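Local coordinates for lipoprotein (PDB 7ADK) that probably acts as a surface-attached serine peptidase of the mycoplasma DUF31 family, with the chymotrypsin-like fold of clan PA, at residues B[292-297]-B[454-459]; B[504-509]-B[542-547]; B[446-451]-B[537-542]. One frame throughout, in Å; residues are numbered along the deposited sequence.

Interaction 1: residues B[292-297]-B[454-459]; sequences YKTSAI and GIKDGM
The carbonyl oxygen K293 O faces M459, meeting the CA of that residue at 3.4 Å in a CA-H...O contact. The M459 methylene carbon CG lies against the same oxygen. No conventional hydrogen bond joins 292-297 to 454-459, so this weak polar contact is supplemented by apolar contacts, most of them around the ring of Y292. The first of these is a CH-pi contact: I455 CG1 sits over one face of the ring, 3.8 Å from the Y292 centroid and 23° off the ring normal. It is displaced toward the rim, and its nearest ring atom is Y292 CZ at 3.5 Å. The tip of the isoleucine runs on beside the phenol, with I455 CD1 3.7 Å from Y292 OH. The second is a Met-aromatic contact of oblique geometry, M459 SD lying 4.9 Å from the ring centroid of Y292 and 72° off its normal. A bend at the last torsion of M459 (chi3 -58°) returns the methyl to the ring, where M459 CE approaches Y292 CD1 to 3.4 Å. Beyond the tyrosine the backbones close in: T294 CA and M459 CA are 4.4 Å apart where the type I turn from K456 to M459 ends. In the fold, the loop following helix 449-452 is thereby laid against the end of strand 289-293 just before it enters strand 461-467, whose approach to K293 is secured by backbone bonds to V460 and S461. V503 and V543 also touch both Y292 and I455. The chemistry implies that the loop is held by shape and dispersion around the tyrosine, while the directional backbone bonding of 292-294 runs to residues in and beside the neighbouring strands, E422 and I420 among them.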
loop_
_atom_site.group_PDB
_atom_site.type_symbol
_atom_site.label_atom_id
_atom_site.label_comp_id
_atom_site.label_asym_id
_atom_site.label_seq_id
_atom_site.Cartn_x
_atom_site.Cartn_y
_atom_site.Cartn_z
ATOM N N TYR B 292 10.979 -20.671 -1.543
ATOM C CA TYR B 292 11.881 -21.663 -2.126
ATOM C C TYR B 292 12.128 -21.330 -3.599
ATOM O O TYR B 292 11.173 -21.294 -4.368
ATOM C CB TYR B 292 11.270 -23.062 -2.020
ATOM C CG TYR B 292 11.004 -23.542 -0.616
ATOM C CD1 TYR B 292 12.091 -23.787 0.226
ATOM C CD2 TYR B 292 9.686 -23.717 -0.147
ATOM C CE1 TYR B 292 11.900 -24.246 1.530
ATOM C CE2 TYR B 292 9.492 -24.135 1.189
ATOM C CZ TYR B 292 10.592 -24.398 2.023
ATOM O OH TYR B 292 10.414 -24.714 3.323
ATOM N N LYS B 293 13.377 -21.093 -4.000
ATOM C CA LYS B 293 13.708 -20.667 -5.363
ATOM C C LYS B 293 14.358 -21.809 -6.143
ATOM O O LYS B 293 15.314 -22.421 -5.673
ATOM C CB LYS B 293 14.552 -19.385 -5.288
ATOM C CG LYS B 293 14.167 -18.405 -6.403
ATOM C CD LYS B 293 14.986 -17.104 -6.356
ATOM C CE LYS B 293 14.400 -16.044 -7.307
ATOM N NZ LYS B 293 15.374 -14.965 -7.625
ATOM N N THR B 294 13.826 -22.136 -7.315
ATOM C CA THR B 294 14.183 -23.339 -8.102
ATOM C C THR B 294 15.097 -23.075 -9.301
ATOM O O THR B 294 15.656 -24.018 -9.850
ATOM C CB THR B 294 12.913 -24.046 -8.602
ATOM O OG1 THR B 294 12.087 -23.110 -9.236
ATOM C CG2 THR B 294 12.142 -24.694 -7.474
ATOM N N SER B 295 15.295 -21.818 -9.707
ATOM C CA SER B 295 16.063 -21.432 -10.913
ATOM C C SER B 295 15.539 -21.986 -12.249
ATOM O O SER B 295 16.320 -22.309 -13.140
ATOM C CB SER B 295 17.568 -21.669 -10.749
ATOM O OG SER B 295 18.312 -21.004 -11.746
ATOM N N ALA B 296 14.221 -22.074 -12.396
ATOM C CA ALA B 296 13.507 -22.486 -13.595
ATOM C C ALA B 296 12.162 -21.741 -13.694
ATOM O O ALA B 296 11.889 -20.867 -12.878
ATOM C CB ALA B 296 13.354 -23.991 -13.526
ATOM N N ILE B 297 11.305 -22.093 -14.652
ATOM C CA ILE B 297 9.910 -21.609 -14.775
ATOM C C ILE B 297 8.930 -22.715 -15.226
ATOM O O ILE B 297 7.779 -22.754 -14.802
ATOM C CB ILE B 297 9.833 -20.426 -15.797
ATOM C CG1 ILE B 297 10.619 -19.176 -15.346
ATOM C CG2 ILE B 297 8.388 -20.034 -16.148
ATOM C CD1 ILE B 297 10.557 -17.981 -16.295
ATOM N N GLY B 454 7.213 -27.407 -2.726
ATOM C CA GLY B 454 8.218 -26.514 -3.287
ATOM C C GLY B 454 9.647 -26.864 -2.879
ATOM O O GLY B 454 10.597 -26.402 -3.505
ATOM N N ILE B 455 9.834 -27.697 -1.852
ATOM C CA ILE B 455 11.131 -28.270 -1.502
ATOM C C ILE B 455 11.505 -29.333 -2.550
ATOM O O ILE B 455 11.046 -30.469 -2.482
ATOM C CB ILE B 455 11.158 -28.798 -0.046
ATOM C CG1 ILE B 455 10.740 -27.743 0.996
ATOM C CG2 ILE B 455 12.557 -29.292 0.311
ATOM C CD1 ILE B 455 10.522 -28.293 2.388
ATOM N N LYS B 456 12.325 -28.954 -3.536
ATOM C CA LYS B 456 12.807 -29.754 -4.678
ATOM C C LYS B 456 14.334 -29.865 -4.692
ATOM O O LYS B 456 15.018 -28.997 -4.147
ATOM C CB LYS B 456 12.336 -29.132 -5.999
ATOM C CG LYS B 456 10.817 -29.038 -6.165
ATOM C CD LYS B 456 10.496 -28.609 -7.591
ATOM C CE LYS B 456 9.006 -28.504 -7.852
ATOM N NZ LYS B 456 8.689 -28.219 -9.229
ATOM N N ASP B 457 14.898 -30.892 -5.325
ATOM C CA ASP B 457 16.364 -31.073 -5.302
ATOM C C ASP B 457 17.150 -30.019 -6.104
ATOM O O ASP B 457 18.308 -29.738 -5.790
ATOM C CB ASP B 457 16.771 -32.481 -5.763
ATOM C CG ASP B 457 16.177 -33.617 -4.928
ATOM O OD1 ASP B 457 14.943 -33.815 -4.959
ATOM O OD2 ASP B 457 16.962 -34.359 -4.293
ATOM N N GLY B 458 16.551 -29.385 -7.111
ATOM C CA GLY B 458 17.190 -28.342 -7.917
ATOM C C GLY B 458 17.240 -26.952 -7.270
ATOM O O GLY B 458 17.530 -25.971 -7.946
ATOM N N MET B 459 16.915 -26.825 -5.981
ATOM C CA MET B 459 16.702 -25.541 -5.305
ATOM C C MET B 459 17.991 -24.727 -5.114
ATOM O O MET B 459 19.003 -25.254 -4.658
ATOM C CB MET B 459 15.996 -25.808 -3.979
ATOM C CG MET B 459 15.497 -24.550 -3.292
ATOM S SD MET B 459 15.120 -24.783 -1.550
ATOM C CE MET B 459 13.898 -26.066 -1.629
#

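Interaction 2: residues B[504-509]-B[542-547]; sequences TAIFHA and IVEVDF
A classic beta bulge interrupts the antiparallel pairing of T504-F507 with I542-E544: I506 and F507 both face I542, and the register shifts by one between A505 and F507. Backbone bonds give the evidence. T504 and E544 form a hydrogen-bonded pair, with E544 N to T504 O at 2.8 Å and T504 N to E544 O at 3.0 Å; A505 and V543 follow as a non-hydrogen-bonded pair. At the bulge, I542 O takes a firm bond from I506 N (2.8 Å, 157° at the hydrogen) and a weak one from F507 N (3.4 Å), while I542 N gives to F507 O. These strands belong to the antiparallel sheet of a domain probably related to the chymotrypsin-like barrels. Side-chain contacts are partly polar against apolar: I506 CD1 rests 3.3 Å from E544 OE2, an oxygen bound elsewhere by the hydroxyls of Y832 and Y444. With CG anti to its backbone N (chi1 179°) and the chain extended beyond, E544 brings its carboxylate to that methyl. Purely apolar contact is made on the same face as E544, where I542 CD1 meets the edge of the F507 ring, 3.8 Å from F507 CD2.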
loop_
_atom_site.group_PDB
_atom_site.type_symbol
_atom_site.label_atom_id
_atom_site.label_comp_id
_atom_site.label_asym_id
_atom_site.label_seq_id
_atom_site.Cartn_x
_atom_site.Cartn_y
_atom_site.Cartn_z
ATOM N N THR B 504 13.879 -30.216 5.128
ATOM C CA THR B 504 13.196 -31.471 4.750
ATOM C C THR B 504 11.705 -31.417 5.066
ATOM O O THR B 504 11.339 -31.091 6.186
ATOM C CB THR B 504 13.842 -32.659 5.495
ATOM O OG1 THR B 504 15.222 -32.768 5.240
ATOM C CG2 THR B 504 13.230 -34.010 5.148
ATOM N N ALA B 505 10.821 -31.816 4.151
ATOM C CA ALA B 505 9.420 -32.099 4.487
ATOM C C ALA B 505 9.305 -33.469 5.185
ATOM O O ALA B 505 9.596 -34.499 4.578
ATOM C CB ALA B 505 8.574 -32.027 3.217
ATOM N N ILE B 506 8.917 -33.507 6.459
ATOM C CA ILE B 506 8.927 -34.726 7.294
ATOM C C ILE B 506 7.585 -35.452 7.386
ATOM O O ILE B 506 7.565 -36.677 7.425
ATOM C CB ILE B 506 9.528 -34.376 8.671
ATOM C CG1 ILE B 506 11.017 -34.660 8.550
ATOM C CG2 ILE B 506 8.906 -35.083 9.851
ATOM C CD1 ILE B 506 11.797 -34.524 9.825
ATOM N N PHE B 507 6.466 -34.736 7.389
ATOM C CA PHE B 507 5.121 -35.301 7.408
ATOM C C PHE B 507 4.262 -34.612 6.349
ATOM O O PHE B 507 4.386 -33.409 6.183
ATOM C CB PHE B 507 4.553 -35.179 8.831
ATOM C CG PHE B 507 3.150 -35.712 9.049
ATOM C CD1 PHE B 507 2.816 -37.019 8.663
ATOM C CD2 PHE B 507 2.157 -34.898 9.621
ATOM C CE1 PHE B 507 1.504 -37.496 8.816
ATOM C CE2 PHE B 507 0.852 -35.382 9.791
ATOM C CZ PHE B 507 0.515 -36.673 9.370
ATOM N N HIS B 508 3.418 -35.349 5.624
ATOM C CA HIS B 508 2.616 -34.834 4.495
ATOM C C HIS B 508 1.102 -35.066 4.603
ATOM O O HIS B 508 0.385 -34.726 3.665
ATOM C CB HIS B 508 3.182 -35.375 3.172
ATOM C CG HIS B 508 4.067 -34.448 2.416
ATOM N ND1 HIS B 508 3.672 -33.309 1.771
ATOM C CD2 HIS B 508 5.381 -34.630 2.145
ATOM C CE1 HIS B 508 4.718 -32.819 1.111
ATOM N NE2 HIS B 508 5.768 -33.609 1.330
ATOM N N ALA B 509 0.604 -35.683 5.685
ATOM C CA ALA B 509 -0.837 -35.937 5.894
ATOM C C ALA B 509 -1.563 -36.591 4.695
ATOM O O ALA B 509 -2.733 -36.317 4.429
ATOM C CB ALA B 509 -1.543 -34.683 6.415
ATOM N N ILE B 542 4.583 -30.849 7.645
ATOM C CA ILE B 542 5.512 -30.389 8.685
ATOM C C ILE B 542 6.949 -30.446 8.180
ATOM O O ILE B 542 7.447 -31.512 7.835
ATOM C CB ILE B 542 5.338 -31.171 9.997
ATOM C CG1 ILE B 542 3.866 -31.207 10.437
ATOM C CG2 ILE B 542 6.231 -30.568 11.092
ATOM C CD1 ILE B 542 3.604 -32.084 11.645
ATOM N N VAL B 543 7.615 -29.300 8.120
ATOM C CA VAL B 543 8.963 -29.114 7.582
ATOM C C VAL B 543 9.986 -28.973 8.701
ATOM O O VAL B 543 9.833 -28.170 9.611
ATOM C CB VAL B 543 9.011 -27.876 6.664
ATOM C CG1 VAL B 543 10.442 -27.526 6.226
ATOM C CG2 VAL B 543 8.142 -28.113 5.429
ATOM N N GLU B 544 11.062 -29.730 8.620
ATOM C CA GLU B 544 12.235 -29.630 9.482
ATOM C C GLU B 544 13.266 -28.668 8.882
ATOM O O GLU B 544 13.562 -28.726 7.691
ATOM C CB GLU B 544 12.801 -31.037 9.673
ATOM C CG GLU B 544 14.058 -31.114 10.541
ATOM C CD GLU B 544 14.633 -32.537 10.588
ATOM O OE1 GLU B 544 15.401 -32.894 9.670
ATOM O OE2 GLU B 544 14.371 -33.274 11.566
ATOM N N VAL B 545 13.830 -27.806 9.720
ATOM C CA VAL B 545 14.975 -26.961 9.397
ATOM C C VAL B 545 16.070 -27.160 10.442
ATOM O O VAL B 545 15.857 -26.927 11.632
ATOM C CB VAL B 545 14.556 -25.492 9.268
ATOM C CG1 VAL B 545 15.733 -24.646 8.831
ATOM C CG2 VAL B 545 13.439 -25.271 8.257
ATOM N N ASP B 546 17.258 -27.585 10.013
ATOM C CA ASP B 546 18.410 -27.830 10.889
ATOM C C ASP B 546 19.434 -26.697 10.770
ATOM O O ASP B 546 20.315 -26.709 9.912
ATOM C CB ASP B 546 18.984 -29.222 10.587
ATOM C CG ASP B 546 20.054 -29.706 11.578
ATOM O OD1 ASP B 546 20.588 -28.909 12.368
ATOM O OD2 ASP B 546 20.307 -30.930 11.588
ATOM N N PHE B 547 19.288 -25.659 11.612
ATOM C CA PHE B 547 20.129 -24.464 11.512
ATOM C C PHE B 547 21.606 -24.724 11.846
ATOM O O PHE B 547 22.473 -24.012 11.343
ATOM C CB PHE B 547 19.578 -23.358 12.408
ATOM C CG PHE B 547 18.228 -22.825 11.982
ATOM C CD1 PHE B 547 18.132 -22.080 10.788
ATOM C CD2 PHE B 547 17.089 -23.069 12.760
ATOM C CE1 PHE B 547 16.883 -21.583 10.378
ATOM C CE2 PHE B 547 15.840 -22.560 12.355
ATOM C CZ PHE B 547 15.747 -21.825 11.161
#

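Interaction 3: residues B[446-451]-B[537-542]; sequences GTNSHV and FADFAI
The carboxylate of D539 lies across the start of helix 449-452, alongside N448, S449 and H450. Its OD2 accepts two bonds: H450 ND1 arrives at 2.7 Å on the syn lone pair, and N448 ND2 at 2.9 Å from above the carboxylate plane, 51° out of it. OD1 takes the backbone H450 N at 3.0 Å, also on its syn side. Imidazole and carboxylate are nearly coplanar, 24° apart; the ND1 bond sets the ring edge-on to OD2, and the backbone bond to OD1 joins it in steadying the carboxylate. D539 swings its CG anti to the backbone N (chi1 -162°) from the centre of an inverse gamma turn. This His-carboxylate pair, with the H450 side chain also touching S759 in a GASGS sequence, is consistent with the His-Asp-Ser triad of clan PA peptidases. Behind it, strand 442-447 pairs antiparallel with 541-542: T447 N to A541 O and A541 N to T447 O are each 2.9 Å. The F540 ring passes obliquely by T447 O, its CD1 at 3.2 Å, and meets F789 edge-to-face. S449 CB touches the edge of the F537 ring, while its OG bonds outside the pair to Y727 OH and H508 ND1.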
loop_
_atom_site.group_PDB
_atom_site.type_symbol
_atom_site.label_atom_id
_atom_site.label_comp_id
_atom_site.label_asym_id
_atom_site.label_seq_id
_atom_site.Cartn_x
_atom_site.Cartn_y
_atom_site.Cartn_z
ATOM N N GLY B 446 4.941 -26.074 10.967
ATOM C CA GLY B 446 3.677 -26.444 10.367
ATOM C C GLY B 446 3.376 -25.568 9.171
ATOM O O GLY B 446 3.568 -24.361 9.192
ATOM N N THR B 447 2.928 -26.160 8.081
ATOM C CA THR B 447 2.597 -25.482 6.828
ATOM C C THR B 447 1.537 -26.312 6.110
ATOM O O THR B 447 0.960 -27.219 6.717
ATOM C CB THR B 447 3.880 -25.237 5.995
ATOM O OG1 THR B 447 3.587 -24.388 4.925
ATOM C CG2 THR B 447 4.529 -26.500 5.435
ATOM N N ASN B 448 1.292 -26.076 4.828
ATOM C CA ASN B 448 0.453 -26.941 4.007
ATOM C C ASN B 448 1.203 -27.629 2.861
ATOM O O ASN B 448 2.279 -27.227 2.441
ATOM C CB ASN B 448 -0.817 -26.220 3.601
ATOM C CG ASN B 448 -0.574 -25.107 2.647
ATOM O OD1 ASN B 448 0.277 -24.264 2.832
ATOM N ND2 ASN B 448 -1.301 -25.088 1.575
ATOM N N SER B 449 0.658 -28.743 2.399
ATOM C CA SER B 449 1.318 -29.700 1.502
ATOM C C SER B 449 1.630 -29.153 0.105
ATOM O O SER B 449 2.725 -29.373 -0.408
ATOM C CB SER B 449 0.485 -30.973 1.396
ATOM O OG SER B 449 1.245 -32.011 0.873
ATOM N N HIS B 450 0.757 -28.342 -0.493
ATOM C CA HIS B 450 1.116 -27.686 -1.752
ATOM C C HIS B 450 2.182 -26.583 -1.621
ATOM O O HIS B 450 2.741 -26.164 -2.633
ATOM C CB HIS B 450 -0.118 -27.201 -2.502
ATOM C CG HIS B 450 -0.671 -25.880 -2.068
ATOM N ND1 HIS B 450 -1.768 -25.685 -1.283
ATOM C CD2 HIS B 450 -0.295 -24.653 -2.533
ATOM C CE1 HIS B 450 -2.066 -24.382 -1.286
ATOM N NE2 HIS B 450 -1.173 -23.700 -2.012
ATOM N N VAL B 451 2.500 -26.123 -0.404
ATOM C CA VAL B 451 3.639 -25.233 -0.142
ATOM C C VAL B 451 4.894 -26.048 0.116
ATOM O O VAL B 451 5.934 -25.775 -0.473
ATOM C CB VAL B 451 3.333 -24.228 0.989
ATOM C CG1 VAL B 451 4.550 -23.424 1.439
ATOM C CG2 VAL B 451 2.250 -23.249 0.553
ATOM N N PHE B 537 -6.237 -36.915 1.088
ATOM C CA PHE B 537 -5.306 -36.149 1.913
ATOM C C PHE B 537 -5.994 -34.941 2.562
ATOM O O PHE B 537 -7.084 -34.534 2.171
ATOM C CB PHE B 537 -4.064 -35.757 1.087
ATOM C CG PHE B 537 -4.164 -34.454 0.331
ATOM C CD1 PHE B 537 -3.277 -33.407 0.605
ATOM C CD2 PHE B 537 -5.167 -34.257 -0.627
ATOM C CE1 PHE B 537 -3.413 -32.178 -0.052
ATOM C CE2 PHE B 537 -5.308 -33.028 -1.277
ATOM C CZ PHE B 537 -4.433 -31.983 -0.982
ATOM N N ALA B 538 -5.352 -34.343 3.554
ATOM C CA ALA B 538 -5.676 -32.996 4.026
ATOM C C ALA B 538 -4.484 -32.082 3.778
ATOM O O ALA B 538 -3.360 -32.517 4.021
ATOM C CB ALA B 538 -6.008 -33.062 5.502
ATOM N N ASP B 539 -4.680 -30.858 3.304
ATOM C CA ASP B 539 -3.559 -29.998 2.919
ATOM C C ASP B 539 -2.803 -29.434 4.144
ATOM O O ASP B 539 -2.971 -28.290 4.548
ATOM C CB ASP B 539 -4.048 -28.945 1.917
ATOM C CG ASP B 539 -2.915 -28.285 1.118
ATOM O OD1 ASP B 539 -1.824 -28.873 1.015
ATOM O OD2 ASP B 539 -3.089 -27.157 0.615
ATOM N N PHE B 540 -1.969 -30.263 4.765
ATOM C CA PHE B 540 -1.128 -29.962 5.933
ATOM C C PHE B 540 0.211 -30.732 5.866
ATOM O O PHE B 540 0.213 -31.926 5.580
ATOM C CB PHE B 540 -1.900 -30.297 7.215
ATOM C CG PHE B 540 -1.057 -30.300 8.472
ATOM C CD1 PHE B 540 -0.388 -29.137 8.881
ATOM C CD2 PHE B 540 -0.885 -31.481 9.205
ATOM C CE1 PHE B 540 0.447 -29.151 10.006
ATOM C CE2 PHE B 540 -0.061 -31.496 10.342
ATOM C CZ PHE B 540 0.597 -30.329 10.745
ATOM N N ALA B 541 1.338 -30.086 6.145
ATOM C CA ALA B 541 2.652 -30.713 6.132
ATOM C C ALA B 541 3.557 -30.126 7.217
ATOM O O ALA B 541 3.325 -29.010 7.668
ATOM C CB ALA B 541 3.241 -30.571 4.729
ATOM N N ILE B 542 4.583 -30.849 7.645
ATOM C CA ILE B 542 5.512 -30.389 8.685
ATOM C C ILE B 542 6.949 -30.446 8.180
ATOM O O ILE B 542 7.447 -31.512 7.835
ATOM C CB ILE B 542 5.338 -31.171 9.997
ATOM C CG1 ILE B 542 3.866 -31.207 10.437
ATOM C CG2 ILE B 542 6.231 -30.568 11.092
ATOM C CD1 ILE B 542 3.604 -32.084 11.645
#

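Interactions 2 and 3 use opposite edges of one strand, 541-546, which pairs with 503-507 in the first case and 442-447 in the second; I542 belongs to both. Interaction 3 is the buried one, its centre about 10 Å from that of the chain, and the side-chain hydrogen bonds lie there. Interactions 1 and 2 are only partly buried, with centres about 20 and 19 Å out. Chemistry follows position: apolar loop contacts in 292-297 with 454-459, backbone ladder bonds in 504-509 with 542-547, a carboxylate network at 446-451 with 537-542. Interactions 1 and 2 meet where I455 packs on V543, interactions 2 and 3 where F507 O lies against A541 CB.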